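Local structure of HIAXHD3 (Humicola insolens, 3ZXK) at residues 265-277 with 497-509. The protein removes alpha-L-arabinofuranosyl groups, probably the side chains of arabinoxylan, as a family 43 glycoside hydrolase. Sequence-based numbering, arbitrary orientation.
Sequences FMDAYPGGRIPVV and AMTNSWRYFTGYR. With AHR (alpha-L-arabinofuranose), chain C; XYP (beta-D-xylopyranose), chain B.
Tyr-269 pushes its ring under the turn 502-505. Trp-502 CA sits over one ring face, 4.2 Å from the centroid. The hydroxyl end reaches Phe-505 O: Tyr-269 OH donates to it at 2.7 Å, in the carbonyl plane and on a lone pair. Water 1 donates to the same oxygen and accepts from Arg-273 NE. The Arg-273 chain bends at chi3 (-64°), which brings its guanidinium beside the Phe-505 ring. The two planes are 35° apart, and Phe-505 CD1 lies over the guanidinium face. Here the tip of the hairpin formed by strands 260-267 and 273-282 of the family 43 domain, a five-bladed beta-propeller, meets a loop of the C-terminal concanavalin A-like domain. Both domains line the glycan pocket. Arg-273 NH1 and Asp-267 OD1 bind AHR O3, while Trp-502 lays one indole face against AHR C5 and XYP C5. A leucine in place of Tyr-269 has no hydroxyl or ring, so Phe-505 O would probably keep only water 1 of its two donors here, with a gap beside Trp-502 CB. Pro-270, after a cis peptide bond, sets CD 3.4 Å from Asn-500 OD1; Asn-500 ND2 bonds Thr-473 O. Pro-270 CB packs on Tyr-508 CD2, and Tyr-508 N gives Pro-270 O a weak hydrogen bond.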
loop_
_atom_site.group_PDB
_atom_site.type_symbol
_atom_site.label_atom_id
_atom_site.label_comp_id
_atom_site.label_asym_id
_atom_site.label_seq_id
_atom_site.Cartn_x
_atom_site.Cartn_y
_atom_site.Cartn_z
ATOM N N PHE A 265 -4.678 -8.775 8.278
ATOM C CA PHE A 265 -4.983 -8.766 6.854
ATOM C C PHE A 265 -5.022 -10.165 6.291
ATOM O O PHE A 265 -4.514 -11.122 6.914
ATOM C CB PHE A 265 -4.015 -7.863 6.029
ATOM C CG PHE A 265 -2.571 -8.201 6.218
ATOM C CD1 PHE A 265 -1.987 -9.234 5.478
ATOM C CD2 PHE A 265 -1.790 -7.490 7.139
ATOM C CE1 PHE A 265 -0.642 -9.556 5.652
ATOM C CE2 PHE A 265 -0.457 -7.798 7.298
ATOM C CZ PHE A 265 0.120 -8.822 6.560
ATOM N N MET A 266 -5.648 -10.266 5.114
ATOM C CA MET A 266 -5.815 -11.499 4.347
ATOM C C MET A 266 -4.875 -11.470 3.142
ATOM O O MET A 266 -4.652 -10.389 2.572
ATOM C CB MET A 266 -7.247 -11.575 3.797
ATOM C CG MET A 266 -8.361 -11.496 4.832
ATOM S SD MET A 266 -8.388 -12.876 6.003
ATOM C CE MET A 266 -8.605 -14.309 4.939
ATOM N N ASP A 267 -4.410 -12.644 2.710
ATOM C CA ASP A 267 -3.670 -12.807 1.440
ATOM C C ASP A 267 -4.616 -12.920 0.226
ATOM O O ASP A 267 -4.727 -13.962 -0.420
ATOM C CB ASP A 267 -2.665 -13.978 1.504
ATOM C CG ASP A 267 -1.486 -13.704 2.452
ATOM O OD1 ASP A 267 -1.063 -12.539 2.558
ATOM O OD2 ASP A 267 -0.984 -14.663 3.096
ATOM N N ALA A 268 -5.306 -11.828 -0.080
ATOM C CA ALA A 268 -6.357 -11.822 -1.087
ATOM C C ALA A 268 -5.820 -11.585 -2.502
ATOM O O ALA A 268 -6.378 -10.779 -3.254
ATOM C CB ALA A 268 -7.397 -10.771 -0.715
ATOM N N TYR A 269 -4.745 -12.300 -2.868
ATOM C CA TYR A 269 -4.198 -12.274 -4.220
ATOM C C TYR A 269 -5.267 -12.808 -5.182
ATOM O O TYR A 269 -6.027 -13.724 -4.815
ATOM C CB TYR A 269 -2.912 -13.084 -4.273
ATOM C CG TYR A 269 -1.847 -12.413 -3.440
ATOM C CD1 TYR A 269 -1.269 -11.222 -3.863
ATOM C CD2 TYR A 269 -1.467 -12.916 -2.193
ATOM C CE1 TYR A 269 -0.323 -10.565 -3.083
ATOM C CE2 TYR A 269 -0.517 -12.265 -1.421
ATOM C CZ TYR A 269 0.057 -11.086 -1.879
ATOM O OH TYR A 269 1.008 -10.432 -1.101
ATOM N N PRO A 270 -5.379 -12.218 -6.397
ATOM C CA PRO A 270 -4.434 -11.279 -7.020
ATOM C C PRO A 270 -4.610 -9.797 -6.671
ATOM O O PRO A 270 -3.868 -8.964 -7.170
ATOM C CB PRO A 270 -4.661 -11.511 -8.518
ATOM C CG PRO A 270 -6.128 -11.796 -8.583
ATOM C CD PRO A 270 -6.364 -12.709 -7.381
ATOM N N GLY A 271 -5.566 -9.469 -5.814
ATOM C CA GLY A 271 -5.772 -8.088 -5.421
ATOM C C GLY A 271 -4.737 -7.519 -4.462
ATOM O O GLY A 271 -4.512 -6.312 -4.452
ATOM N N GLY A 272 -4.142 -8.376 -3.642
ATOM C CA GLY A 272 -3.218 -7.931 -2.594
ATOM C C GLY A 272 -3.700 -8.282 -1.200
ATOM O O GLY A 272 -4.499 -9.191 -1.029
ATOM N N ARG A 273 -3.175 -7.578 -0.212
ATOM C CA ARG A 273 -3.383 -7.919 1.183
ATOM C C ARG A 273 -4.257 -6.857 1.809
ATOM O O ARG A 273 -3.898 -5.678 1.822
ATOM C CB ARG A 273 -2.042 -8.093 1.890
ATOM C CG ARG A 273 -1.375 -9.342 1.329
ATOM C CD ARG A 273 0.018 -9.618 1.842
ATOM N NE ARG A 273 0.991 -8.600 1.492
ATOM C CZ ARG A 273 2.210 -8.532 2.027
ATOM N NH1 ARG A 273 2.595 -9.444 2.943
ATOM N NH2 ARG A 273 3.047 -7.556 1.651
ATOM N N ILE A 274 -5.425 -7.291 2.283
ATOM C CA ILE A 274 -6.508 -6.392 2.633
ATOM C C ILE A 274 -6.959 -6.579 4.085
ATOM O O ILE A 274 -6.938 -7.684 4.614
ATOM C CB ILE A 274 -7.688 -6.528 1.616
ATOM C CG1 ILE A 274 -8.423 -7.869 1.779
ATOM C CG2 ILE A 274 -7.174 -6.321 0.180
ATOM C CD1 ILE A 274 -9.539 -8.064 0.767
ATOM N N PRO A 275 -7.390 -5.490 4.737
ATOM C CA PRO A 275 -7.671 -5.591 6.165
ATOM C C PRO A 275 -9.052 -6.138 6.527
ATOM O O PRO A 275 -10.048 -5.847 5.848
ATOM C CB PRO A 275 -7.572 -4.133 6.653
ATOM C CG PRO A 275 -7.908 -3.307 5.450
ATOM C CD PRO A 275 -7.373 -4.086 4.264
ATOM N N VAL A 276 -9.063 -6.919 7.603
ATOM C CA VAL A 276 -10.298 -7.453 8.217
ATOM C C VAL A 276 -10.240 -7.113 9.711
ATOM O O VAL A 276 -9.160 -7.010 10.292
ATOM C CB VAL A 276 -10.447 -8.982 7.984
ATOM C CG1 VAL A 276 -10.631 -9.264 6.493
ATOM C CG2 VAL A 276 -9.228 -9.727 8.483
ATOM N N VAL A 277 -11.416 -6.946 10.324
ATOM C CA VAL A 277 -11.538 -6.480 11.718
ATOM C C VAL A 277 -12.418 -7.442 12.519
ATOM O O VAL A 277 -13.459 -7.890 12.034
ATOM C CB VAL A 277 -12.132 -5.046 11.768
ATOM C CG1 VAL A 277 -12.213 -4.542 13.206
ATOM C CG2 VAL A 277 -11.250 -4.084 10.964
ATOM N N ALA A 497 -4.644 -13.280 -18.337
ATOM C CA ALA A 497 -4.627 -14.080 -17.128
ATOM C C ALA A 497 -3.617 -13.502 -16.123
ATOM O O ALA A 497 -2.440 -13.270 -16.446
ATOM C CB ALA A 497 -4.276 -15.524 -17.448
ATOM N N MET A 498 -4.079 -13.323 -14.897
ATOM C CA MET A 498 -3.301 -12.641 -13.852
ATOM C C MET A 498 -2.643 -13.622 -12.910
ATOM O O MET A 498 -3.234 -14.657 -12.558
ATOM C CB MET A 498 -4.208 -11.712 -13.072
ATOM C CG MET A 498 -4.920 -10.716 -13.968
ATOM S SD MET A 498 -6.492 -10.180 -13.274
ATOM C CE MET A 498 -5.848 -9.293 -11.861
ATOM N N THR A 499 -1.416 -13.316 -12.468
ATOM C CA THR A 499 -0.748 -14.220 -11.517
ATOM C C THR A 499 -1.357 -14.203 -10.100
ATOM O O THR A 499 -1.791 -13.149 -9.623
ATOM C CB THR A 499 0.769 -13.965 -11.441
ATOM O OG1 THR A 499 1.362 -14.988 -10.631
ATOM C CG2 THR A 499 1.060 -12.577 -10.878
ATOM N N ASN A 500 -1.379 -15.372 -9.437
ATOM C CA ASN A 500 -1.747 -15.474 -8.004
ATOM C C ASN A 500 -0.540 -15.563 -7.074
ATOM O O ASN A 500 -0.717 -15.711 -5.861
ATOM C CB ASN A 500 -2.648 -16.685 -7.736
ATOM C CG ASN A 500 -4.000 -16.544 -8.378
ATOM O OD1 ASN A 500 -4.623 -15.468 -8.322
ATOM N ND2 ASN A 500 -4.458 -17.621 -9.031
ATOM N N SER A 501 0.671 -15.456 -7.624
ATOM C CA SER A 501 1.878 -15.543 -6.828
ATOM C C SER A 501 1.952 -14.394 -5.823
ATOM O O SER A 501 1.561 -13.253 -6.125
ATOM C CB SER A 501 3.096 -15.462 -7.731
ATOM O OG SER A 501 4.293 -15.486 -6.963
ATOM N N TRP A 502 2.496 -14.698 -4.659
ATOM C CA TRP A 502 2.712 -13.714 -3.608
ATOM C C TRP A 502 4.070 -13.095 -3.643
ATOM O O TRP A 502 4.293 -12.135 -2.949
ATOM C CB TRP A 502 2.441 -14.336 -2.240
ATOM C CG TRP A 502 3.321 -15.505 -1.892
ATOM C CD1 TRP A 502 3.029 -16.856 -2.008
ATOM C CD2 TRP A 502 4.677 -15.456 -1.322
ATOM N NE1 TRP A 502 4.095 -17.630 -1.581
ATOM C CE2 TRP A 502 5.111 -16.844 -1.153
ATOM C CE3 TRP A 502 5.546 -14.427 -0.947
ATOM C CZ2 TRP A 502 6.356 -17.167 -0.610
ATOM C CZ3 TRP A 502 6.797 -14.762 -0.425
ATOM C CH2 TRP A 502 7.192 -16.099 -0.260
ATOM N N ARG A 503 4.998 -13.609 -4.453
ATOM C CA ARG A 503 6.400 -13.184 -4.340
ATOM C C ARG A 503 6.713 -11.699 -4.577
ATOM O O ARG A 503 7.606 -11.148 -3.928
ATOM C CB ARG A 503 7.314 -14.096 -5.165
ATOM C CG ARG A 503 7.267 -15.545 -4.683
ATOM C CD ARG A 503 8.424 -16.394 -5.176
ATOM N NE ARG A 503 8.318 -17.758 -4.657
ATOM C CZ ARG A 503 8.838 -18.187 -3.507
ATOM N NH1 ARG A 503 9.522 -17.364 -2.724
ATOM N NH2 ARG A 503 8.679 -19.457 -3.139
ATOM N N TYR A 504 5.951 -11.047 -5.455
ATOM C CA TYR A 504 6.094 -9.595 -5.656
ATOM C C TYR A 504 5.484 -8.781 -4.504
ATOM O O TYR A 504 5.713 -7.584 -4.403
ATOM C CB TYR A 504 5.448 -9.232 -6.994
ATOM C CG TYR A 504 5.648 -7.809 -7.461
ATOM C CD1 TYR A 504 6.853 -7.423 -8.052
ATOM C CD2 TYR A 504 4.626 -6.858 -7.340
ATOM C CE1 TYR A 504 7.056 -6.128 -8.504
ATOM C CE2 TYR A 504 4.806 -5.556 -7.799
ATOM C CZ TYR A 504 6.015 -5.183 -8.373
ATOM O OH TYR A 504 6.175 -3.877 -8.803
ATOM N N PHE A 505 4.671 -9.448 -3.702
ATOM C CA PHE A 505 4.002 -8.911 -2.507
ATOM C C PHE A 505 2.882 -7.927 -2.804
ATOM O O PHE A 505 1.743 -8.161 -2.401
ATOM C CB PHE A 505 4.994 -8.358 -1.466
ATOM C CG PHE A 505 5.805 -9.423 -0.771
ATOM C CD1 PHE A 505 5.226 -10.272 0.169
ATOM C CD2 PHE A 505 7.152 -9.575 -1.072
ATOM C CE1 PHE A 505 5.991 -11.249 0.808
ATOM C CE2 PHE A 505 7.920 -10.561 -0.455
ATOM C CZ PHE A 505 7.340 -11.396 0.489
ATOM N N THR A 506 3.184 -6.836 -3.495
ATOM C CA THR A 506 2.173 -5.842 -3.836
ATOM C C THR A 506 1.118 -6.452 -4.771
ATOM O O THR A 506 1.431 -7.313 -5.573
ATOM C CB THR A 506 2.879 -4.673 -4.557
ATOM O OG1 THR A 506 3.869 -4.151 -3.673
ATOM C CG2 THR A 506 1.897 -3.532 -4.939
ATOM N N GLY A 507 -0.129 -6.021 -4.663
ATOM C CA GLY A 507 -1.158 -6.488 -5.579
ATOM C C GLY A 507 -1.084 -5.838 -6.946
ATOM O O GLY A 507 -0.249 -4.954 -7.195
ATOM N N TYR A 508 -1.938 -6.317 -7.853
ATOM C CA TYR A 508 -2.072 -5.677 -9.142
ATOM C C TYR A 508 -2.525 -4.244 -9.000
ATOM O O TYR A 508 -3.424 -3.942 -8.172
ATOM C CB TYR A 508 -3.087 -6.417 -10.005
ATOM C CG TYR A 508 -2.445 -7.510 -10.828
ATOM C CD1 TYR A 508 -1.833 -7.223 -12.050
ATOM C CD2 TYR A 508 -2.411 -8.826 -10.373
ATOM C CE1 TYR A 508 -1.257 -8.225 -12.820
ATOM C CE2 TYR A 508 -1.810 -9.852 -11.134
ATOM C CZ TYR A 508 -1.214 -9.534 -12.361
ATOM O OH TYR A 508 -0.635 -10.495 -13.144
ATOM N N ARG A 509 -1.963 -3.374 -9.836
ATOM C CA ARG A 509 -2.367 -1.951 -9.836
ATOM C C ARG A 509 -2.819 -1.480 -11.214
ATOM O O ARG A 509 -2.511 -2.116 -12.233
ATOM C CB ARG A 509 -1.205 -1.055 -9.349
ATOM C CG ARG A 509 -0.909 -1.286 -7.888
ATOM C CD ARG A 509 0.108 -0.294 -7.413
ATOM N NE ARG A 509 0.211 -0.373 -5.959
ATOM C CZ ARG A 509 0.677 0.610 -5.190
ATOM N NH1 ARG A 509 1.083 1.753 -5.749
ATOM N NH2 ARG A 509 0.733 0.457 -3.888
HETATM O O5 AHR C . 1.295 -15.729 2.154
HETATM C C5 AHR C . 1.912 -14.585 1.531
HETATM C C4 AHR C . 2.757 -13.772 2.517
HETATM O O4 AHR C . 3.790 -14.578 3.076
HETATM C C3 AHR C . 2.052 -13.240 3.761
HETATM O O3 AHR C . 1.329 -12.041 3.523
HETATM C C2 AHR C . 3.166 -12.972 4.736
HETATM O O2 AHR C . 2.764 -13.228 6.095
HETATM C C1 AHR C . 4.217 -13.978 4.313
HETATM O O1 XYP B . 3.692 -21.144 2.309
HETATM C C1 XYP B . 4.108 -19.958 2.998
HETATM C C2 XYP B . 5.550 -20.072 3.506
HETATM C C3 XYP B . 5.911 -18.799 4.272
HETATM C C4 XYP B . 5.736 -17.594 3.349
HETATM C C5 XYP B . 4.341 -17.585 2.706
HETATM O O2 XYP B . 5.718 -21.209 4.357
HETATM O O3 XYP B . 7.259 -18.848 4.766
HETATM O O4 XYP B . 5.988 -16.389 4.090
HETATM O O5 XYP B . 4.015 -18.848 2.097
HETATM O O HOH W 1 0.740 -6.559 -0.405
#